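Local coordinates for protein alanine racemase 1 (Caldanaerobacter subterraneus subsp. tengcongensis MB4, PDB 4Y2W) that belongs to the alanine racemase family, joining a TIM-barrel N-terminal domain to a strand-rich C-terminal domain in an assembly of two chains that holds bound alanine, at residues Q104-I109 with A126-K131; I201-I206 with L220-P225; I280-V285 with M316-I321; G286-L291 with S367-R372. The protein carries 1 engineered substitution. All coordinates share one frame; numbering follows the deposited sequence.

The four contacts form two pairs, one in the N-terminal barrel and one in the C-terminal domain. Contacts 1 and 2 belong to the eight-stranded parallel barrel, with centres about 14 Å apart, and they touch inside it through His-129 and His-205. Contacts 3 and 4 lie in the C-terminal part on the other side of the chain's centre, about 13 Å apart between centres; Asp-317 and Arg-369 form a salt bridge between them, and both reach the same alanine and the second subunit. Centres of the two pairs are about 35 to 48 Å apart. Along the chain contact 1 closes before contact 2 opens, and both precede contacts 3 and 4, whose segments alternate in sequence and adjoin in space at the bound alanine.

Contact 1: residues Q104-I109 with A126-K131; sequences QTVYDI and AKVHIK
Gln-104 runs beside Val-128, and its backbone bonds to the residues flanking that partner: Gln-104 N donates to Lys-127 O at 3.2 Å, while Gln-104 O accepts from His-129 N at 3.0 Å. Its carboxamide turns away from 126-131 toward Thr-89 and the carbonyl of Gly-87. Thr-105 occupies the opposite face of the sheet, shared with His-129. Its CG2, anti to the backbone N, lies alongside Lys-131 with CG2 3.8 Å from Lys-131 CB, which leaves OG1 to Tyr-166 OH and the carbonyl of Ile-85. The register 104-128, 105-129, 106-130 and the alternation of bonds identify a parallel pair, here the strands of the beta-alpha-beta unit 103-106, 109-121, 126-131 in the TIM barrel; the short axes diverge by 43°. Thr-105 and His-129 face the barrel interior, where the His-129 ring meets that of His-205 and NE2 bonds to Glu-163. Val-106 continues the ladder with its N 3.1 Å from His-129 O, and Val-106 O takes a weak bond from Lys-131 N. Its side chain points to the helix-covered face: CG2 slants across Val-128, 3.7 Å from CG1 of that residue, and Val-106 CB lies 3.9 Å from Ile-130 CD1. Met-154 of helix 144-155 packs on Val-106 and Ile-130. The strand then ends. Tyr-107 keeps touch through CB, 3.7 Å from Lys-131 O, and its ring meets His-256 of the second subunit edge-to-face. Asp-108 N-caps the following helix through a weak bond from Tyr-111 N to OD2.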
loop_
_atom_site.group_PDB
_atom_site.type_symbol
_atom_site.label_atom_id
_atom_site.label_comp_id
_atom_site.label_asym_id
_atom_site.label_seq_id
_atom_site.Cartn_x
_atom_site.Cartn_y
_atom_site.Cartn_z
ATOM N N GLN A 104 24.428 10.429 -4.385
ATOM C CA GLN A 104 23.314 11.143 -4.999
ATOM C C GLN A 104 23.407 11.139 -6.524
ATOM O O GLN A 104 24.492 11.235 -7.096
ATOM C CB GLN A 104 23.278 12.591 -4.496
ATOM C CG GLN A 104 22.126 13.436 -5.037
ATOM C CD GLN A 104 20.762 12.895 -4.646
ATOM O OE1 GLN A 104 20.539 12.515 -3.494
ATOM N NE2 GLN A 104 19.841 12.859 -5.604
ATOM N N THR A 105 22.251 11.038 -7.170
ATOM C CA THR A 105 22.160 11.115 -8.618
ATOM C C THR A 105 22.168 12.576 -9.061
ATOM O O THR A 105 21.489 13.413 -8.464
ATOM C CB THR A 105 20.882 10.419 -9.116
ATOM O OG1 THR A 105 20.954 9.026 -8.792
ATOM C CG2 THR A 105 20.727 10.577 -10.618
ATOM N N VAL A 106 22.937 12.873 -10.107
ATOM C CA VAL A 106 23.065 14.238 -10.623
ATOM C C VAL A 106 23.066 14.253 -12.152
ATOM O O VAL A 106 23.753 13.455 -12.786
ATOM C CB VAL A 106 24.364 14.908 -10.122
ATOM C CG1 VAL A 106 24.437 16.359 -10.590
ATOM C CG2 VAL A 106 24.462 14.823 -8.604
ATOM N N TYR A 107 22.290 15.160 -12.736
ATOM C CA TYR A 107 22.303 15.365 -14.186
ATOM C C TYR A 107 22.054 16.828 -14.586
ATOM O O TYR A 107 21.468 17.102 -15.633
ATOM C CB TYR A 107 21.297 14.425 -14.872
ATOM C CG TYR A 107 19.903 14.463 -14.281
ATOM C CD1 TYR A 107 18.953 15.370 -14.738
ATOM C CD2 TYR A 107 19.535 13.587 -13.261
ATOM C CE1 TYR A 107 17.680 15.405 -14.196
ATOM C CE2 TYR A 107 18.264 13.616 -12.713
ATOM C CZ TYR A 107 17.340 14.526 -13.186
ATOM O OH TYR A 107 16.077 14.561 -12.647
ATOM N N ASP A 108 22.509 17.760 -13.751
ATOM C CA ASP A 108 22.592 19.171 -14.126
ATOM C C ASP A 108 23.565 19.898 -13.195
ATOM O O ASP A 108 23.701 19.537 -12.021
ATOM C CB ASP A 108 21.214 19.848 -14.146
ATOM C CG ASP A 108 20.636 20.053 -12.764
ATOM O OD1 ASP A 108 20.477 19.056 -12.030
ATOM O OD2 ASP A 108 20.343 21.218 -12.414
ATOM N N ILE A 109 24.241 20.910 -13.735
ATOM C CA ILE A 109 25.343 21.586 -13.040
ATOM C C ILE A 109 24.883 22.421 -11.843
ATOM O O ILE A 109 25.583 22.495 -10.834
ATOM C CB ILE A 109 26.172 22.469 -14.017
ATOM C CG1 ILE A 109 27.514 22.879 -13.392
ATOM C CG2 ILE A 109 25.394 23.706 -14.460
ATOM C CD1 ILE A 109 28.418 21.715 -13.047
ATOM N N ALA A 126 30.864 14.782 -1.123
ATOM C CA ALA A 126 29.611 14.132 -1.523
ATOM C C ALA A 126 29.790 13.273 -2.771
ATOM O O ALA A 126 29.984 13.796 -3.872
ATOM C CB ALA A 126 28.523 15.173 -1.756
ATOM N N LYS A 127 29.719 11.957 -2.590
ATOM C CA LYS A 127 29.789 11.017 -3.707
ATOM C C LYS A 127 28.589 11.220 -4.630
ATOM O O LYS A 127 27.477 11.418 -4.153
ATOM C CB LYS A 127 29.824 9.578 -3.185
ATOM C CG LYS A 127 31.128 9.215 -2.490
ATOM C CD LYS A 127 31.096 7.825 -1.865
ATOM C CE LYS A 127 30.566 7.857 -0.438
ATOM N NZ LYS A 127 30.694 6.544 0.258
ATOM N N VAL A 128 28.818 11.202 -5.942
ATOM C CA VAL A 128 27.733 11.354 -6.918
ATOM C C VAL A 128 27.904 10.439 -8.121
ATOM O O VAL A 128 29.024 10.151 -8.544
ATOM C CB VAL A 128 27.591 12.804 -7.438
ATOM C CG1 VAL A 128 27.127 13.735 -6.330
ATOM C CG2 VAL A 128 28.892 13.301 -8.051
ATOM N N HIS A 129 26.771 9.988 -8.657
ATOM C CA HIS A 129 26.717 9.188 -9.875
ATOM C C HIS A 129 25.947 9.974 -10.926
ATOM O O HIS A 129 24.868 10.490 -10.641
ATOM C CB HIS A 129 26.009 7.860 -9.604
ATOM C CG HIS A 129 26.860 6.851 -8.899
ATOM N ND1 HIS A 129 26.633 5.497 -8.997
ATOM C CD2 HIS A 129 27.946 6.992 -8.102
ATOM C CE1 HIS A 129 27.533 4.847 -8.282
ATOM N NE2 HIS A 129 28.345 5.731 -7.731
ATOM N N ILE A 130 26.460 10.027 -12.131
ATOM C CA ILE A 130 25.826 10.798 -13.172
ATOM C C ILE A 130 24.858 9.960 -13.994
ATOM O O ILE A 130 25.209 8.909 -14.458
ATOM C CB ILE A 130 26.900 11.458 -14.051
ATOM C CG1 ILE A 130 27.809 12.331 -13.210
ATOM C CG2 ILE A 130 26.283 12.310 -15.117
ATOM C CD1 ILE A 130 27.097 13.341 -12.351
ATOM N N LYS A 131 23.629 10.421 -14.168
ATOM C CA LYS A 131 22.657 9.660 -14.938
ATOM C C LYS A 131 22.573 10.146 -16.343
ATOM O O LYS A 131 22.467 11.317 -16.598
ATOM C CB LYS A 131 21.260 9.627 -14.298
ATOM C CG LYS A 131 20.114 9.190 -15.208
ATOM C CD LYS A 131 19.672 7.735 -15.096
ATOM C CE LYS A 131 18.451 7.418 -15.966
ATOM N NZ LYS A 131 17.183 6.920 -15.345
#

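Contact 2: residues I201-I206 with L220-P225; sequences IPLKHI and LDMVRP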
loop_
_atom_site.group_PDB
_atom_site.type_symbol
_atom_site.label_atom_id
_atom_site.label_comp_id
_atom_site.label_asym_id
_atom_site.label_seq_id
_atom_site.Cartn_x
_atom_site.Cartn_y
_atom_site.Cartn_z
ATOM N N ILE A 201 35.854 7.513 -14.889
ATOM C CA ILE A 201 34.866 7.341 -13.823
ATOM C C ILE A 201 34.815 5.855 -13.446
ATOM O O ILE A 201 34.462 5.021 -14.282
ATOM C CB ILE A 201 33.474 7.844 -14.255
ATOM C CG1 ILE A 201 33.558 9.316 -14.680
ATOM C CG2 ILE A 201 32.471 7.687 -13.119
ATOM C CD1 ILE A 201 32.260 9.892 -15.204
ATOM N N PRO A 202 35.170 5.518 -12.191
ATOM C CA PRO A 202 35.366 4.108 -11.822
ATOM C C PRO A 202 34.135 3.206 -11.939
ATOM O O PRO A 202 34.287 2.019 -12.236
ATOM C CB PRO A 202 35.854 4.169 -10.366
ATOM C CG PRO A 202 35.572 5.548 -9.886
ATOM C CD PRO A 202 35.486 6.439 -11.083
ATOM N N LEU A 203 32.939 3.747 -11.713
ATOM C CA LEU A 203 31.717 2.934 -11.732
ATOM C C LEU A 203 30.787 3.272 -12.899
ATOM O O LEU A 203 29.953 4.175 -12.816
ATOM C CB LEU A 203 30.976 3.039 -10.393
ATOM C CG LEU A 203 31.368 1.992 -9.342
ATOM C CD1 LEU A 203 32.874 1.956 -9.105
ATOM C CD2 LEU A 203 30.625 2.244 -8.037
ATOM N N LYS A 204 30.961 2.537 -13.992
ATOM C CA LYS A 204 30.046 2.581 -15.125
ATOM C C LYS A 204 29.091 1.405 -14.985
ATOM O O LYS A 204 29.531 0.264 -14.799
ATOM C CB LYS A 204 30.813 2.476 -16.448
ATOM C CG LYS A 204 31.994 3.434 -16.567
ATOM C CD LYS A 204 32.677 3.356 -17.926
ATOM C CE LYS A 204 33.404 2.037 -18.161
ATOM N NZ LYS A 204 34.547 1.834 -17.229
ATOM N N HIS A 205 27.790 1.680 -15.053
ATOM C CA HIS A 205 26.775 0.630 -14.933
ATOM C C HIS A 205 25.489 1.002 -15.651
ATOM O O HIS A 205 25.156 2.176 -15.780
ATOM C CB HIS A 205 26.496 0.297 -13.462
ATOM C CG HIS A 205 26.152 1.484 -12.615
ATOM N ND1 HIS A 205 24.909 1.657 -12.047
ATOM C CD2 HIS A 205 26.895 2.544 -12.218
ATOM C CE1 HIS A 205 24.898 2.777 -11.345
ATOM N NE2 HIS A 205 26.091 3.333 -11.433
ATOM N N ILE A 206 24.780 -0.013 -16.130
ATOM C CA ILE A 206 23.574 0.197 -16.932
ATOM C C ILE A 206 22.544 -0.939 -16.828
ATOM O O ILE A 206 21.351 -0.712 -17.025
ATOM C CB ILE A 206 23.962 0.433 -18.412
ATOM C CG1 ILE A 206 22.769 0.945 -19.226
ATOM C CG2 ILE A 206 24.541 -0.834 -19.032
ATOM C CD1 ILE A 206 23.155 1.506 -20.578
ATOM N N LEU A 220 29.372 -4.269 -17.418
ATOM C CA LEU A 220 30.266 -3.143 -17.100
ATOM C C LEU A 220 30.936 -3.303 -15.721
ATOM O O LEU A 220 31.321 -4.412 -15.355
ATOM C CB LEU A 220 29.515 -1.809 -17.226
ATOM C CG LEU A 220 28.925 -1.469 -18.597
ATOM C CD1 LEU A 220 28.038 -0.238 -18.501
ATOM C CD2 LEU A 220 30.024 -1.252 -19.626
ATOM N N ASP A 221 31.069 -2.216 -14.962
ATOM C CA ASP A 221 31.746 -2.250 -13.663
ATOM C C ASP A 221 30.806 -2.651 -12.527
ATOM O O ASP A 221 31.251 -3.190 -11.516
ATOM C CB ASP A 221 32.360 -0.884 -13.344
ATOM C CG ASP A 221 33.286 -0.386 -14.438
ATOM O OD1 ASP A 221 34.207 -1.128 -14.834
ATOM O OD2 ASP A 221 33.081 0.754 -14.906
ATOM N N MET A 222 29.514 -2.366 -12.687
ATOM C CA MET A 222 28.519 -2.699 -11.669
ATOM C C MET A 222 27.181 -3.082 -12.299
ATOM O O MET A 222 26.864 -2.684 -13.419
ATOM C CB MET A 222 28.344 -1.528 -10.696
ATOM C CG MET A 222 27.580 -1.868 -9.425
ATOM S SD MET A 222 27.767 -0.623 -8.136
ATOM C CE MET A 222 27.125 0.831 -8.965
ATOM N N VAL A 223 26.406 -3.861 -11.555
ATOM C CA VAL A 223 25.144 -4.416 -12.027
ATOM C C VAL A 223 24.041 -4.162 -10.978
ATOM O O VAL A 223 24.323 -4.115 -9.780
ATOM C CB VAL A 223 25.365 -5.909 -12.386
ATOM C CG1 VAL A 223 24.339 -6.832 -11.755
ATOM C CG2 VAL A 223 25.421 -6.085 -13.897
ATOM N N ARG A 224 22.798 -3.981 -11.435
ATOM C CA ARG A 224 21.694 -3.511 -10.572
ATOM C C ARG A 224 20.500 -4.484 -10.468
ATOM O O ARG A 224 19.412 -4.200 -10.985
ATOM C CB ARG A 224 21.184 -2.153 -11.073
ATOM C CG ARG A 224 22.207 -1.022 -11.064
ATOM C CD ARG A 224 21.525 0.326 -11.271
ATOM N NE ARG A 224 20.671 0.330 -12.461
ATOM C CZ ARG A 224 20.955 0.909 -13.630
ATOM N NH1 ARG A 224 22.085 1.582 -13.827
ATOM N NH2 ARG A 224 20.081 0.820 -14.624
ATOM N N PRO A 225 20.687 -5.625 -9.784
ATOM C CA PRO A 225 19.565 -6.546 -9.596
ATOM C C PRO A 225 18.570 -6.033 -8.560
ATOM O O PRO A 225 18.976 -5.558 -7.497
ATOM C CB PRO A 225 20.242 -7.822 -9.092
ATOM C CG PRO A 225 21.472 -7.345 -8.406
ATOM C CD PRO A 225 21.931 -6.150 -9.193
#
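Lys-204 doubles back through its last two torsions (chi3 -68°, with chi4 bent likewise), and Asp-221 sets CG anti to its own carbonyl carbon; together these turns place Lys-204 NZ 3.0 Å from Asp-221 OD2 in a salt bridge. The same oxygen also takes Lys-204 N, at 2.9 Å from Asp-221 OD2. Its two lone pairs divide the work: NZ comes to the syn one and the backbone N-H to the anti one. In return Lys-204 O accepts from Asp-221 N at 2.9 Å, nearly in line with the carbonyl, and weakly from Met-222 N. Parallel strands 203-208 and 222-224, linked through helix 209-214, are the last two of the TIM barrel, and Asp-221 and Val-223 also bond through the backbone to Lys-34, which closes the barrel onto its first strand. On the inner face Met-222, bent at chi3, lays its methyl over the His-205 ring: CE is 3.6 Å from the ring centroid of His-205 and only 6° off the normal, a CH-pi contact. Leu-203 CD2 touches the same methyl, 3.9 Å from Met-222 CE. Arg-224 brings its guanidinium edge to His-205 ND1, the two planes 72° apart, while its NH2 bonds to Ser-167 O. On the outer side Leu-220 CD1 reaches Ile-206 CG2 at 3.6 Å, and Leu-220 continues onto Phe-184, Phe-187 and Met-188 of helix 177-195.

Contact 3: residues I280-V285 with M316-I321; sequences IATIPV and MDQCMI. With ALA (alanine), chain D.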
loop_
_atom_site.group_PDB
_atom_site.type_symbol
_atom_site.label_atom_id
_atom_site.label_comp_id
_atom_site.label_asym_id
_atom_site.label_seq_id
_atom_site.Cartn_x
_atom_site.Cartn_y
_atom_site.Cartn_z
ATOM N N ILE A 280 -18.355 -22.256 3.652
ATOM C CA ILE A 280 -17.707 -20.976 3.361
ATOM C C ILE A 280 -16.795 -20.572 4.509
ATOM O O ILE A 280 -17.215 -20.539 5.667
ATOM C CB ILE A 280 -18.748 -19.855 3.151
ATOM C CG1 ILE A 280 -19.773 -20.267 2.089
ATOM C CG2 ILE A 280 -18.068 -18.543 2.776
ATOM C CD1 ILE A 280 -19.165 -20.710 0.774
ATOM N N ALA A 281 -15.547 -20.263 4.188
ATOM C CA ALA A 281 -14.632 -19.718 5.176
ATOM C C ALA A 281 -14.451 -18.224 4.931
ATOM O O ALA A 281 -14.493 -17.762 3.789
ATOM C CB ALA A 281 -13.295 -20.436 5.128
ATOM N N THR A 282 -14.265 -17.476 6.012
ATOM C CA THR A 282 -13.944 -16.061 5.929
ATOM C C THR A 282 -12.495 -15.889 6.382
ATOM O O THR A 282 -12.057 -16.523 7.349
ATOM C CB THR A 282 -14.876 -15.223 6.823
ATOM O OG1 THR A 282 -16.236 -15.605 6.591
ATOM C CG2 THR A 282 -14.714 -13.746 6.533
ATOM N N ILE A 283 -11.752 -15.036 5.687
ATOM C CA ILE A 283 -10.345 -14.822 6.005
ATOM C C ILE A 283 -10.070 -13.331 6.172
ATOM O O ILE A 283 -10.551 -12.513 5.386
ATOM C CB ILE A 283 -9.406 -15.452 4.951
ATOM C CG1 ILE A 283 -9.835 -15.078 3.521
ATOM C CG2 ILE A 283 -9.379 -16.968 5.107
ATOM C CD1 ILE A 283 -9.021 -15.763 2.440
ATOM N N PRO A 284 -9.288 -12.966 7.200
ATOM C CA PRO A 284 -9.116 -11.560 7.540
ATOM C C PRO A 284 -8.071 -10.860 6.667
ATOM O O PRO A 284 -7.132 -10.254 7.183
ATOM C CB PRO A 284 -8.677 -11.624 9.003
ATOM C CG PRO A 284 -7.877 -12.881 9.074
ATOM C CD PRO A 284 -8.499 -13.839 8.090
ATOM N N VAL A 285 -8.248 -10.944 5.350
ATOM C CA VAL A 285 -7.427 -10.194 4.408
ATOM C C VAL A 285 -8.323 -9.565 3.346
ATOM O O VAL A 285 -9.216 -10.218 2.808
ATOM C CB VAL A 285 -6.332 -11.073 3.754
ATOM C CG1 VAL A 285 -6.932 -12.140 2.844
ATOM C CG2 VAL A 285 -5.335 -10.202 2.993
ATOM N N MET A 316 -12.674 -4.707 2.238
ATOM C CA MET A 316 -11.498 -3.931 2.605
ATOM C C MET A 316 -10.540 -4.722 3.494
ATOM O O MET A 316 -9.320 -4.609 3.359
ATOM C CB MET A 316 -11.938 -2.660 3.326
ATOM C CG MET A 316 -10.833 -1.647 3.573
ATOM S SD MET A 316 -11.519 -0.022 3.954
ATOM C CE MET A 316 -10.055 0.815 4.553
ATOM N N ASP A 317 -11.097 -5.523 4.397
ATOM C CA ASP A 317 -10.315 -6.207 5.426
ATOM C C ASP A 317 -10.478 -7.733 5.422
ATOM O O ASP A 317 -9.845 -8.428 6.218
ATOM C CB ASP A 317 -10.723 -5.664 6.801
ATOM C CG ASP A 317 -10.974 -4.169 6.788
ATOM O OD1 ASP A 317 -10.024 -3.403 6.532
ATOM O OD2 ASP A 317 -12.119 -3.750 7.042
ATOM N N GLN A 318 -11.324 -8.257 4.541
ATOM C CA GLN A 318 -11.635 -9.682 4.553
ATOM C C GLN A 318 -12.222 -10.134 3.227
ATOM O O GLN A 318 -12.571 -9.316 2.386
ATOM C CB GLN A 318 -12.595 -10.006 5.700
ATOM C CG GLN A 318 -13.940 -9.306 5.607
ATOM C CD GLN A 318 -14.401 -8.729 6.938
ATOM O OE1 GLN A 318 -14.330 -7.519 7.153
ATOM N NE2 GLN A 318 -14.872 -9.590 7.835
ATOM N N CYS A 319 -12.299 -11.446 3.040
ATOM C CA CYS A 319 -12.994 -12.020 1.893
ATOM C C CYS A 319 -13.405 -13.448 2.204
ATOM O O CYS A 319 -12.926 -14.045 3.170
ATOM C CB CYS A 319 -12.124 -11.973 0.635
ATOM S SG CYS A 319 -10.644 -13.001 0.716
ATOM N N MET A 320 -14.303 -13.982 1.384
ATOM C CA MET A 320 -14.808 -15.335 1.554
ATOM C C MET A 320 -14.241 -16.285 0.504
ATOM O O MET A 320 -13.982 -15.892 -0.634
ATOM C CB MET A 320 -16.330 -15.337 1.475
ATOM C CG MET A 320 -17.009 -14.851 2.743
ATOM S SD MET A 320 -16.705 -13.114 3.100
ATOM C CE MET A 320 -17.669 -12.328 1.806
ATOM N N ILE A 321 -14.067 -17.541 0.901
ATOM C CA ILE A 321 -13.587 -18.588 0.006
ATOM C C ILE A 321 -14.440 -19.846 0.153
ATOM O O ILE A 321 -14.912 -20.158 1.245
ATOM C CB ILE A 321 -12.101 -18.934 0.265
ATOM C CG1 ILE A 321 -11.812 -19.051 1.767
ATOM C CG2 ILE A 321 -11.198 -17.881 -0.357
ATOM C CD1 ILE A 321 -10.501 -19.741 2.094
HETATM N N ALA D . -16.801 -2.782 4.484
HETATM C CA ALA D . -16.591 -1.978 3.247
HETATM C C ALA D . -15.708 -2.747 2.263
HETATM O O ALA D . -14.950 -3.625 2.674
HETATM C CB ALA D . -15.977 -0.625 3.586
HETATM O OXT ALA D . -15.722 -2.526 1.047
#
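Flat peptide groups meet across 280-285 and 316-321: Ile-321 N comes to Ala-281 O in the carbonyl plane at 2.9 Å, and Cys-319 N comes to Ile-283 O likewise at 3.1 Å. With the return bonds from Ala-281 N to Ile-321 O and from Ile-283 N to Cys-319 O, they make an antiparallel ladder in the C-terminal mixed sheet. One face of it carries Ala-281, Ile-283, Cys-319 and Ile-321. There CG1 of Ile-283, set between the backbone N and carbonyl carbon (chi1 48°), lies 3.6 Å from Cys-319 SG, and Ile-283 and Ile-321 cross at about a right angle. On the other face Thr-282 and Met-320 lie side by side, Thr-282 CG2 4.0 Å from Met-320 SD, with Thr-282 OG1 bonded to Arg-138 O of the second subunit. The ladder ends where Pro-284 centres an inverse gamma turn. Asp-317 forms salt bridges, through OD1 with Arg-369 and through OD2 with Lys-40 of the second subunit. Beyond it, Met-316 N donates to the carboxylate O of the bound alanine at 2.6 Å, with an N-H...O angle of 160°.

Contact 4: residues G286-L291 with S367-R372; sequences GYADGL and SRRVPR. With ALA (alanine), chain D.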
loop_
_atom_site.group_PDB
_atom_site.type_symbol
_atom_site.label_atom_id
_atom_site.label_comp_id
_atom_site.label_asym_id
_atom_site.label_seq_id
_atom_site.Cartn_x
_atom_site.Cartn_y
_atom_site.Cartn_z
ATOM N N GLY A 286 -8.086 -8.289 3.061
ATOM C CA GLY A 286 -8.876 -7.556 2.075
ATOM C C GLY A 286 -8.007 -6.644 1.237
ATOM O O GLY A 286 -6.786 -6.788 1.231
ATOM N N TYR A 287 -8.629 -5.698 0.535
ATOM C CA TYR A 287 -7.890 -4.858 -0.417
ATOM C C TYR A 287 -7.011 -3.792 0.234
ATOM O O TYR A 287 -6.050 -3.324 -0.381
ATOM C CB TYR A 287 -8.812 -4.241 -1.482
ATOM C CG TYR A 287 -10.008 -3.456 -0.983
ATOM C CD1 TYR A 287 -9.860 -2.180 -0.446
ATOM C CD2 TYR A 287 -11.297 -3.972 -1.096
ATOM C CE1 TYR A 287 -10.959 -1.454 -0.011
ATOM C CE2 TYR A 287 -12.399 -3.253 -0.668
ATOM C CZ TYR A 287 -12.225 -1.996 -0.127
ATOM O OH TYR A 287 -13.322 -1.293 0.306
ATOM N N ALA A 288 -7.319 -3.424 1.472
ATOM C CA ALA A 288 -6.475 -2.494 2.211
ATOM C C ALA A 288 -5.150 -3.140 2.612
ATOM O O ALA A 288 -4.204 -2.440 2.976
ATOM C CB ALA A 288 -7.203 -1.982 3.440
ATOM N N ASP A 289 -5.094 -4.471 2.554
ATOM C CA ASP A 289 -3.875 -5.221 2.851
ATOM C C ASP A 289 -3.020 -5.486 1.617
ATOM O O ASP A 289 -1.874 -5.926 1.743
ATOM C CB ASP A 289 -4.231 -6.549 3.516
ATOM C CG ASP A 289 -4.911 -6.362 4.855
ATOM O OD1 ASP A 289 -4.448 -5.514 5.642
ATOM O OD2 ASP A 289 -5.908 -7.061 5.135
ATOM N N GLY A 290 -3.572 -5.215 0.434
ATOM C CA GLY A 290 -2.883 -5.470 -0.832
ATOM C C GLY A 290 -3.474 -6.586 -1.679
ATOM O O GLY A 290 -2.848 -7.024 -2.643
ATOM N N LEU A 291 -4.669 -7.056 -1.326
ATOM C CA LEU A 291 -5.357 -8.062 -2.131
ATOM C C LEU A 291 -6.314 -7.358 -3.082
ATOM O O LEU A 291 -7.371 -6.896 -2.669
ATOM C CB LEU A 291 -6.116 -9.046 -1.238
ATOM C CG LEU A 291 -6.696 -10.253 -1.976
ATOM C CD1 LEU A 291 -5.579 -11.054 -2.630
ATOM C CD2 LEU A 291 -7.517 -11.129 -1.041
ATOM N N SER A 367 0.344 -3.858 2.018
ATOM C CA SER A 367 0.266 -2.589 2.736
ATOM C C SER A 367 0.940 -2.598 4.097
ATOM O O SER A 367 1.394 -3.633 4.592
ATOM C CB SER A 367 -1.196 -2.164 2.912
ATOM O OG SER A 367 -1.773 -2.766 4.057
ATOM N N ARG A 368 0.976 -1.403 4.682
ATOM C CA ARG A 368 1.498 -1.154 6.021
ATOM C C ARG A 368 0.884 -2.077 7.077
ATOM O O ARG A 368 1.561 -2.475 8.030
ATOM C CB ARG A 368 1.247 0.320 6.381
ATOM C CG ARG A 368 1.669 0.742 7.782
ATOM C CD ARG A 368 1.666 2.257 7.928
ATOM N NE ARG A 368 1.654 2.672 9.332
ATOM C CZ ARG A 368 0.568 2.728 10.104
ATOM N NH1 ARG A 368 -0.632 2.387 9.636
ATOM N NH2 ARG A 368 0.683 3.122 11.365
ATOM N N ARG A 369 -0.387 -2.423 6.899
ATOM C CA ARG A 369 -1.108 -3.243 7.877
ATOM C C ARG A 369 -0.611 -4.690 7.959
ATOM O O ARG A 369 -0.866 -5.371 8.952
ATOM C CB ARG A 369 -2.610 -3.227 7.577
ATOM C CG ARG A 369 -3.481 -3.486 8.792
ATOM C CD ARG A 369 -4.921 -3.056 8.562
ATOM N NE ARG A 369 -5.570 -3.804 7.488
ATOM C CZ ARG A 369 -6.834 -3.627 7.107
ATOM N NH1 ARG A 369 -7.605 -2.728 7.710
ATOM N NH2 ARG A 369 -7.334 -4.355 6.118
ATOM N N VAL A 370 0.089 -5.154 6.923
ATOM C CA VAL A 370 0.613 -6.514 6.884
ATOM C C VAL A 370 1.976 -6.583 7.580
ATOM O O VAL A 370 2.962 -6.053 7.066
ATOM C CB VAL A 370 0.769 -7.002 5.428
ATOM C CG1 VAL A 370 1.304 -8.430 5.387
ATOM C CG2 VAL A 370 -0.556 -6.897 4.684
ATOM N N PRO A 371 2.050 -7.241 8.753
ATOM C CA PRO A 371 3.363 -7.366 9.381
ATOM C C PRO A 371 4.281 -8.290 8.591
ATOM O O PRO A 371 3.802 -9.196 7.907
ATOM C CB PRO A 371 3.040 -7.970 10.745
ATOM C CG PRO A 371 1.795 -8.741 10.512
ATOM C CD PRO A 371 1.005 -7.917 9.540
ATOM N N ARG A 372 5.585 -8.044 8.684
ATOM C CA ARG A 372 6.591 -8.885 8.048
ATOM C C ARG A 372 7.271 -9.747 9.098
ATOM O O ARG A 372 7.817 -9.229 10.070
ATOM C CB ARG A 372 7.636 -8.035 7.324
ATOM C CG ARG A 372 7.261 -7.643 5.905
ATOM C CD ARG A 372 6.095 -6.672 5.858
ATOM N NE ARG A 372 5.965 -6.076 4.530
ATOM C CZ ARG A 372 5.023 -5.206 4.177
ATOM N NH1 ARG A 372 4.099 -4.814 5.041
ATOM N NH2 ARG A 372 5.001 -4.724 2.943
HETATM N N ALA D . -16.801 -2.782 4.484
HETATM C CA ALA D . -16.591 -1.978 3.247
HETATM C C ALA D . -15.708 -2.747 2.263
HETATM O O ALA D . -14.950 -3.625 2.674
HETATM C CB ALA D . -15.977 -0.625 3.586
HETATM O OXT ALA D . -15.722 -2.526 1.047
#
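Ser-367 grips the loop 286-291 with two donors. Its hydroxyl donates to Ala-288 O, OG to O 2.7 Å, in the carbonyl plane on a lone pair, while Ser-367 N reaches Asp-289 O at 3.0 Å from well above that carbonyl's plane. Ser-367 OG also accepts from Arg-369 N at 3.2 Å, closing an ST turn. The carboxylate of Asp-289 is met from several directions. Arg-369 NE donates to Asp-289 OD1 at 2.8 Å, on the syn side and close to the guanidinium plane. Arg-369 NH2 adds weak bonds to both oxygens, the two flat groups being turned 55° apart. OD2 is further bonded by Gly-286 N, 3.2 Å from Asp-289 OD2 on the anti side, and by Arg-7. Ala-288 CB lies over one face of the guanidinium, whose NH1 also forms a salt bridge with Glu-70 of the second subunit. In the type I beta turn 367-370, Ser-367 O accepts from Val-370 N and from Arg-372 NH1 at 3.0 Å to Ser-367 O, the two donors on opposite faces. In the ligand pocket of the C-terminal domain, Tyr-287 OH donates to alanine OXT at 2.8 Å, with OXT near the plane of the ring. With two arginines and a backbone N-H on its buried carboxylate, Asp-289 is probably held in the ionised form, so that charge pairing joins two loops lying 76 residues apart in sequence.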